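Local atomic coordinates of extracellular protein containing a SCP domain (Bacillus anthracis, PDB entry 4IFA), a protein that is of unknown function but is an extracellular protein that joins a CAP-associated N-terminal region to a domain of the cysteine-rich secretory protein (SCP) family. Residues 189-194 with 295-300; 299-304 with 330-335. All coordinates share one frame; numbering follows the deposited sequence.

Overall arrangement
Both contacts lie in the interior, their centres 8 to 9 Å from the centre of the chain and about 11 Å from each other, and both use helix 298-306. In contact 1 the loop and N-cap residue just before that helix receive a glutamine from the end of helix 185-191; in contact 2 the following turn, through Ala301 and Leu302, packs on strand 331-338 of the mixed four-stranded sheet. Along the chain, 189-194 comes first, then 295-300 and 299-304, which overlap at Val299 and Ala300, and finally 330-335. Tyr332 OH probably hydrogen-bonds His295 O at 2.7 Å, coupling the two directly. Helix 298-306 therefore sits between the CAP-associated N-terminal region and the SCP sheet.

Contact 1: 189-194 with 295-300; sequences LRQRPY and HSDGVA
Gln191 meets Ser296 and Asp297 with opposite ends of one amide: OE1 accepts a hydrogen bond from Ser296 OG at 2.8 Å, and NE2 gives one to Asp297 OD2 at 3.2 Å. These bonds belong to one modelled conformer of Gln191; a second was also deposited. The backbones stay apart, the nearest pair of CA atoms, those of Gln191 and Ser296, being 6.0 Å from each other, and the glutamine side chain spans the gap. Its chain bends at chi2 (-89°), which turns the amide of this last residue of helix 185-191 across to the loop. The serine hydroxyl reaches OE1 from above the carbonyl plane. The second bond is fairly straight, with an N-H...O angle of 162°. Asp297 OD2 lies close to the plane of the donating amide but is itself approached from above the carboxylate plane, the two planes being 60° apart.

The other carboxylate oxygen works within its own segment: Asp297, the N-cap residue of helix 298-306, accepts from Ala300 N with OD1 at 3.1 Å. Arg181, on strand 176-183, forms a salt bridge to OD2, and Tyr79 OH is a weak second partner of Gln191 NE2.

The contact joins the CAP-associated N-terminal region to the SCP-family region through polar groups, with Gln191 and Asp297 both buried. In this conformer the carboxylate oxygen of Asp297 favours NE2 at its end of the amide, which places OE1 to accept from Ser296 OG. With Arg181 and the amide N-H both directed at OD2, and the N-terminal turn of the helix beside OD1, the surroundings would be expected to favour a negatively charged Asp297.

Contact 2: 299-304 with 330-335; sequences VAALQG and KFYTQN
Helix 298-306 presents one flank to strand 331-338, and the nearest CA atoms across the pair, those of Ala301 and Tyr332, are 7.2 Å apart. No hydrogen bond joins these two segments, and 120 Å² of surface is buried between them. The main contact is a CH-pi interaction: Ala301 CB sits over one face of the Tyr332 ring, 4.0 Å from its centroid and 18° off the ring normal. The methyl is displaced toward the rim, which places it 3.8 Å from Tyr332 CD2 and equally near CG. Tyr332 has CG anti to its carbonyl carbon (chi1 -49°), and the ring stands between strand and helix; His295, the probable partner of its hydroxyl, would help hold its far end.

The CAP/SCP superfamily has an alpha-beta-alpha sandwich. Here helix 298-306 covers one side of the mixed sheet, while helix 244-260 touches Phe331 and Thr333, which take no part in this contact. The strand is an inner one, hydrogen-bonded through its backbone to strand 286-293, whose Ala292 also touches Ala301, so the small side chain packs against two adjacent strands.

One helical residue further on, Leu302 meets Gln334, two residues along the strand from Tyr332. Leu302 lies crosswise to the glutamine chain, and its CD1 approaches Gln334 NE2 at 4.0 Å, a van der Waals touch of a methyl on the amide nitrogen. Beyond CG the glutamine is extended (chi2 177°), carrying its amide out from the strand to the leucine, while its OE1 accepts from Asn290 ND2. Leu227 and Thr228 of helix 210-234 also touch Leu302.

Contact 1: 189-194 with 295-300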
ATOM      1  N   LEU A 189      -8.613  11.426   8.126  1.00 36.63           N
ATOM      2  CA  LEU A 189      -7.962  12.434   8.972  1.00 40.57           C
ATOM      3  C   LEU A 189      -6.688  11.906   9.668  1.00 41.82           C
ATOM      4  O   LEU A 189      -5.739  12.649   9.847  1.00 45.16           O
ATOM      5  CB  LEU A 189      -8.971  13.009   9.960  1.00 42.07           C
ATOM      6  CG  LEU A 189     -10.105  13.782   9.262  1.00 43.71           C
ATOM      7  CD1 LEU A 189     -11.206  14.137  10.218  1.00 46.95           C
ATOM      8  CD2 LEU A 189      -9.576  15.038   8.566  1.00 44.93           C
ATOM      9  N   ARG A 190      -6.683  10.636  10.059  1.00 42.33           N
ATOM     10  CA  ARG A 190      -5.515   9.974  10.685  1.00 43.10           C
ATOM     11  C   ARG A 190      -4.346   9.750   9.699  1.00 42.18           C
ATOM     12  O   ARG A 190      -3.185  10.061  10.011  1.00 42.61           O
ATOM     13  CB  ARG A 190      -5.967   8.601  11.202  1.00 43.26           C
ATOM     14  CG  ARG A 190      -7.093   8.696  12.228  1.00 48.07           C
ATOM     15  CD  ARG A 190      -6.616   8.764  13.619  1.00 55.51           C
ATOM     16  NE  ARG A 190      -6.686   7.462  14.284  1.00 60.68           N
ATOM     17  CZ  ARG A 190      -7.739   7.030  14.990  1.00 63.22           C
ATOM     18  NH1 ARG A 190      -7.699   5.838  15.582  1.00 63.65           N
ATOM     19  NH2 ARG A 190      -8.835   7.778  15.121  1.00 65.44           N
ATOM     20  N   GLN A 191      -4.685   9.194   8.529  0.50 39.38           N
ATOM     21  CA  GLN A 191      -3.738   8.909   7.420  0.50 38.47           C
ATOM     22  C   GLN A 191      -3.078  10.189   6.905  0.50 38.65           C
ATOM     23  O   GLN A 191      -1.879  10.211   6.626  0.50 38.86           O
ATOM     24  CB  GLN A 191      -4.458   8.233   6.221  0.50 37.02           C
ATOM     25  CG  GLN A 191      -4.692   6.676   6.241  0.50 36.80           C
ATOM     26  CD  GLN A 191      -3.540   5.837   5.651  0.50 35.21           C
ATOM     27  OE1 GLN A 191      -2.923   6.200   4.637  0.50 31.36           O
ATOM     28  NE2 GLN A 191      -3.278   4.689   6.268  0.50 31.90           N
ATOM     29  N   ARG A 192      -3.877  11.247   6.760  1.00 38.99           N
ATOM     30  CA  ARG A 192      -3.403  12.545   6.198  1.00 39.68           C
ATOM     31  C   ARG A 192      -2.575  12.384   4.924  1.00 37.07           C
ATOM     32  O   ARG A 192      -1.396  12.685   4.892  1.00 36.97           O
ATOM     33  CB  ARG A 192      -2.592  13.336   7.234  1.00 42.73           C
ATOM     34  CG  ARG A 192      -3.368  13.631   8.485  1.00 48.44           C
ATOM     35  CD  ARG A 192      -2.697  14.701   9.342  1.00 55.82           C
ATOM     36  NE  ARG A 192      -3.433  14.959  10.586  1.00 63.40           N
ATOM     37  CZ  ARG A 192      -3.199  15.981  11.411  1.00 70.28           C
ATOM     38  NH1 ARG A 192      -2.250  16.879  11.142  1.00 73.59           N
ATOM     39  NH2 ARG A 192      -3.924  16.121  12.520  1.00 74.02           N
ATOM     40  N   PRO A 193      -3.204  11.918   3.845  1.00 35.30           N
ATOM     41  CA  PRO A 193      -2.411  11.672   2.640  1.00 34.02           C
ATOM     42  C   PRO A 193      -1.895  12.907   1.919  1.00 34.15           C
ATOM     43  O   PRO A 193      -0.997  12.780   1.083  1.00 35.84           O
ATOM     44  CB  PRO A 193      -3.369  10.927   1.721  1.00 32.51           C
ATOM     45  CG  PRO A 193      -4.640  10.883   2.378  1.00 33.44           C
ATOM     46  CD  PRO A 193      -4.577  11.406   3.744  1.00 35.37           C
ATOM     47  N   TYR A 194      -2.464  14.075   2.224  1.00 33.78           N
ATOM     48  CA  TYR A 194      -2.102  15.323   1.574  1.00 34.28           C
ATOM     49  C   TYR A 194      -1.920  16.423   2.631  1.00 36.40           C
ATOM     50  O   TYR A 194      -2.230  16.222   3.808  1.00 37.37           O
ATOM     51  CB  TYR A 194      -3.227  15.766   0.629  1.00 34.12           C
ATOM     52  CG  TYR A 194      -3.940  14.633  -0.099  1.00 30.04           C
ATOM     53  CD1 TYR A 194      -3.311  13.911  -1.119  1.00 31.77           C
ATOM     54  CD2 TYR A 194      -5.251  14.305   0.216  1.00 30.88           C
ATOM     55  CE1 TYR A 194      -3.967  12.867  -1.782  1.00 27.99           C
ATOM     56  CE2 TYR A 194      -5.929  13.269  -0.464  1.00 31.67           C
ATOM     57  CZ  TYR A 194      -5.288  12.563  -1.442  1.00 30.25           C
ATOM     58  OH  TYR A 194      -6.001  11.561  -2.071  1.00 29.14           O
ATOM     59  N   HIS A 295       6.047   8.200   4.547  1.00 20.42           N
ATOM     60  CA  HIS A 295       4.758   7.781   3.995  1.00 19.33           C
ATOM     61  C   HIS A 295       3.923   7.189   5.143  1.00 18.93           C
ATOM     62  O   HIS A 295       4.478   6.566   6.062  1.00 20.65           O
ATOM     63  CB  HIS A 295       4.936   6.794   2.856  1.00 18.81           C
ATOM     64  CG  HIS A 295       5.808   7.320   1.757  1.00 19.73           C
ATOM     65  ND1 HIS A 295       7.181   7.460   1.893  1.00 19.89           N
ATOM     66  CD2 HIS A 295       5.496   7.766   0.524  1.00 20.37           C
ATOM     67  CE1 HIS A 295       7.669   7.932   0.761  1.00 21.02           C
ATOM     68  NE2 HIS A 295       6.659   8.142  -0.081  1.00 20.00           N
ATOM     69  N   SER A 296       2.601   7.293   5.038  1.00 20.72           N
ATOM     70  CA  SER A 296       1.720   6.819   6.120  1.00 22.28           C
ATOM     71  C   SER A 296       1.831   5.353   6.434  1.00 21.75           C
ATOM     72  O   SER A 296       1.747   4.971   7.595  1.00 22.97           O
ATOM     73  CB  SER A 296       0.253   7.131   5.817  1.00 24.16           C
ATOM     74  OG  SER A 296      -0.162   6.550   4.564  1.00 28.14           O
ATOM     75  N   ASP A 297       1.982   4.531   5.403  1.00 19.96           N
ATOM     76  CA  ASP A 297       2.094   3.098   5.535  1.00 19.11           C
ATOM     77  C   ASP A 297       2.785   2.479   4.337  1.00 18.22           C
ATOM     78  O   ASP A 297       3.214   3.193   3.431  1.00 18.62           O
ATOM     79  CB  ASP A 297       0.727   2.447   5.866  1.00 18.03           C
ATOM     80  CG  ASP A 297      -0.339   2.607   4.744  1.00 19.71           C
ATOM     81  OD1 ASP A 297       0.028   2.979   3.607  1.00 20.15           O
ATOM     82  OD2 ASP A 297      -1.513   2.299   5.040  1.00 21.32           O
ATOM     83  N   GLY A 298       2.928   1.157   4.345  1.00 18.41           N
ATOM     84  CA  GLY A 298       3.639   0.450   3.285  1.00 18.12           C
ATOM     85  C   GLY A 298       2.994   0.603   1.938  1.00 17.27           C
ATOM     86  O   GLY A 298       3.705   0.735   0.921  1.00 17.58           O
ATOM     87  N   VAL A 299       1.668   0.545   1.880  1.00 18.25           N
ATOM     88  CA  VAL A 299       0.903   0.773   0.652  1.00 19.30           C
ATOM     89  C   VAL A 299       1.297   2.109   0.041  1.00 18.59           C
ATOM     90  O   VAL A 299       1.604   2.192  -1.153  1.00 18.63           O
ATOM     91  CB  VAL A 299      -0.613   0.710   0.920  1.00 19.89           C
ATOM     92  CG1 VAL A 299      -1.398   1.229  -0.302  1.00 21.12           C
ATOM     93  CG2 VAL A 299      -1.023  -0.716   1.289  1.00 22.33           C
ATOM     94  N   ALA A 300       1.348   3.167   0.853  1.00 18.45           N
ATOM     95  CA  ALA A 300       1.707   4.486   0.360  1.00 18.71           C
ATOM     96  C   ALA A 300       3.148   4.560  -0.099  1.00 17.13           C
ATOM     97  O   ALA A 300       3.463   5.137  -1.175  1.00 18.90           O
ATOM     98  CB  ALA A 300       1.429   5.555   1.451  1.00 19.07           C
TER

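Contact 2: 299-304 with 330-335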
ATOM      1  N   VAL A 299       1.668   0.545   1.880  1.00 18.25           N
ATOM      2  CA  VAL A 299       0.903   0.773   0.652  1.00 19.30           C
ATOM      3  C   VAL A 299       1.297   2.109   0.041  1.00 18.59           C
ATOM      4  O   VAL A 299       1.604   2.192  -1.153  1.00 18.63           O
ATOM      5  CB  VAL A 299      -0.613   0.710   0.920  1.00 19.89           C
ATOM      6  CG1 VAL A 299      -1.398   1.229  -0.302  1.00 21.12           C
ATOM      7  CG2 VAL A 299      -1.023  -0.716   1.289  1.00 22.33           C
ATOM      8  N   ALA A 300       1.348   3.167   0.853  1.00 18.45           N
ATOM      9  CA  ALA A 300       1.707   4.486   0.360  1.00 18.71           C
ATOM     10  C   ALA A 300       3.148   4.560  -0.099  1.00 17.13           C
ATOM     11  O   ALA A 300       3.463   5.137  -1.175  1.00 18.90           O
ATOM     12  CB  ALA A 300       1.429   5.555   1.451  1.00 19.07           C
ATOM     13  N   ALA A 301       4.062   3.955   0.653  1.00 17.59           N
ATOM     14  CA  ALA A 301       5.476   3.943   0.233  1.00 16.89           C
ATOM     15  C   ALA A 301       5.658   3.259  -1.093  1.00 16.40           C
ATOM     16  O   ALA A 301       6.363   3.766  -1.968  1.00 17.48           O
ATOM     17  CB  ALA A 301       6.374   3.252   1.274  1.00 17.76           C
ATOM     18  N   LEU A 302       5.040   2.105  -1.272  1.00 17.57           N
ATOM     19  CA  LEU A 302       5.193   1.352  -2.525  1.00 16.17           C
ATOM     20  C   LEU A 302       4.642   2.157  -3.735  1.00 16.68           C
ATOM     21  O   LEU A 302       5.220   2.129  -4.852  1.00 17.33           O
ATOM     22  CB  LEU A 302       4.519  -0.021  -2.421  1.00 17.52           C
ATOM     23  CG  LEU A 302       4.574  -0.896  -3.651  1.00 17.70           C
ATOM     24  CD1 LEU A 302       6.011  -1.194  -4.034  1.00 18.53           C
ATOM     25  CD2 LEU A 302       3.826  -2.186  -3.333  1.00 17.96           C
ATOM     26  N   GLN A 303       3.541   2.883  -3.545  0.50 16.66           N
ATOM     27  CA  GLN A 303       2.983   3.693  -4.626  0.50 17.27           C
ATOM     28  C   GLN A 303       3.918   4.851  -4.967  0.50 17.48           C
ATOM     29  O   GLN A 303       3.969   5.299  -6.115  0.50 18.02           O
ATOM     30  CB  GLN A 303       1.560   4.144  -4.323  0.50 17.61           C
ATOM     31  CG  GLN A 303       0.574   2.999  -4.440  0.50 15.88           C
ATOM     32  CD  GLN A 303       0.534   2.440  -5.846  0.50 19.02           C
ATOM     33  OE1 GLN A 303       0.751   1.237  -6.078  0.50 19.26           O
ATOM     34  NE2 GLN A 303       0.274   3.309  -6.806  0.50 19.25           N
ATOM     35  N   GLY A 304       4.663   5.334  -3.978  1.00 18.16           N
ATOM     36  CA  GLY A 304       5.691   6.347  -4.227  1.00 19.12           C
ATOM     37  C   GLY A 304       6.807   5.751  -5.071  1.00 18.34           C
ATOM     38  O   GLY A 304       7.296   6.377  -6.042  1.00 19.89           O
ATOM     39  N   LYS A 330       8.450   4.848  10.256  1.00 24.05           N
ATOM     40  CA  LYS A 330       8.061   5.174   8.883  1.00 22.74           C
ATOM     41  C   LYS A 330       9.229   5.245   7.924  1.00 21.29           C
ATOM     42  O   LYS A 330       9.228   6.051   7.015  1.00 21.64           O
ATOM     43  CB  LYS A 330       7.166   6.440   8.844  1.00 23.98           C
ATOM     44  CG  LYS A 330       5.836   6.213   9.607  1.00 28.25           C
ATOM     45  CD  LYS A 330       4.921   7.394   9.457  1.00 31.39           C
ATOM     46  CE  LYS A 330       3.654   7.189  10.256  1.00 35.65           C
ATOM     47  NZ  LYS A 330       2.861   8.457  10.344  1.00 41.83           N
ATOM     48  N   PHE A 331      10.230   4.365   8.128  1.00 20.71           N
ATOM     49  CA  PHE A 331      11.347   4.199   7.212  1.00 19.40           C
ATOM     50  C   PHE A 331      11.162   2.809   6.614  1.00 19.39           C
ATOM     51  O   PHE A 331      11.073   1.818   7.344  1.00 20.78           O
ATOM     52  CB  PHE A 331      12.708   4.355   7.942  1.00 19.74           C
ATOM     53  CG  PHE A 331      13.055   5.776   8.272  1.00 21.19           C
ATOM     54  CD1 PHE A 331      13.980   6.488   7.506  1.00 23.51           C
ATOM     55  CD2 PHE A 331      12.370   6.441   9.278  1.00 25.09           C
ATOM     56  CE1 PHE A 331      14.228   7.807   7.776  1.00 23.47           C
ATOM     57  CE2 PHE A 331      12.646   7.766   9.561  1.00 24.98           C
ATOM     58  CZ  PHE A 331      13.559   8.425   8.781  1.00 23.67           C
ATOM     59  N   TYR A 332      11.113   2.769   5.292  1.00 18.96           N
ATOM     60  CA  TYR A 332      10.815   1.573   4.520  1.00 18.28           C
ATOM     61  C   TYR A 332      11.918   1.272   3.544  1.00 17.32           C
ATOM     62  O   TYR A 332      12.343   2.148   2.775  1.00 18.62           O
ATOM     63  CB  TYR A 332       9.533   1.819   3.681  1.00 18.70           C
ATOM     64  CG  TYR A 332       8.348   2.394   4.450  1.00 17.65           C
ATOM     65  CD1 TYR A 332       7.363   1.560   4.988  1.00 19.19           C
ATOM     66  CD2 TYR A 332       8.190   3.758   4.603  1.00 17.64           C
ATOM     67  CE1 TYR A 332       6.280   2.056   5.656  1.00 19.85           C
ATOM     68  CE2 TYR A 332       7.085   4.269   5.304  1.00 20.01           C
ATOM     69  CZ  TYR A 332       6.136   3.422   5.818  1.00 18.42           C
ATOM     70  OH  TYR A 332       5.053   3.917   6.513  1.00 20.32           O
ATOM     71  N   THR A 333      12.443   0.035   3.598  1.00 18.00           N
ATOM     72  CA  THR A 333      13.520  -0.382   2.720  1.00 18.23           C
ATOM     73  C   THR A 333      13.222  -1.708   2.044  1.00 17.47           C
ATOM     74  O   THR A 333      12.907  -2.686   2.707  1.00 19.09           O
ATOM     75  CB  THR A 333      14.839  -0.553   3.530  1.00 18.40           C
ATOM     76  OG1 THR A 333      15.215   0.698   4.125  1.00 19.29           O
ATOM     77  CG2 THR A 333      16.006  -1.031   2.685  1.00 19.48           C
ATOM     78  N   GLN A 334      13.347  -1.716   0.720  1.00 17.16           N
ATOM     79  CA  GLN A 334      13.344  -2.949  -0.070  1.00 17.70           C
ATOM     80  C   GLN A 334      14.774  -3.261  -0.443  1.00 17.56           C
ATOM     81  O   GLN A 334      15.470  -2.395  -1.004  1.00 18.44           O
ATOM     82  CB  GLN A 334      12.570  -2.780  -1.378  1.00 18.74           C
ATOM     83  CG  GLN A 334      11.073  -2.666  -1.250  1.00 18.07           C
ATOM     84  CD  GLN A 334      10.388  -2.417  -2.585  1.00 17.99           C
ATOM     85  OE1 GLN A 334      10.834  -1.591  -3.387  1.00 18.10           O
ATOM     86  NE2 GLN A 334       9.294  -3.155  -2.854  1.00 17.99           N
ATOM     87  N   ASN A 335      15.193  -4.509  -0.214  1.00 18.30           N
ATOM     88  CA  ASN A 335      16.464  -5.008  -0.722  1.00 17.90           C
ATOM     89  C   ASN A 335      16.146  -6.191  -1.642  1.00 18.45           C
ATOM     90  O   ASN A 335      15.615  -7.229  -1.235  1.00 19.37           O
ATOM     91  CB  ASN A 335      17.468  -5.368   0.376  1.00 19.12           C
ATOM     92  CG  ASN A 335      18.112  -4.155   1.031  1.00 20.23           C
ATOM     93  OD1 ASN A 335      17.916  -2.969   0.615  1.00 22.30           O
ATOM     94  ND2 ASN A 335      18.879  -4.426   2.072  1.00 19.29           N
TER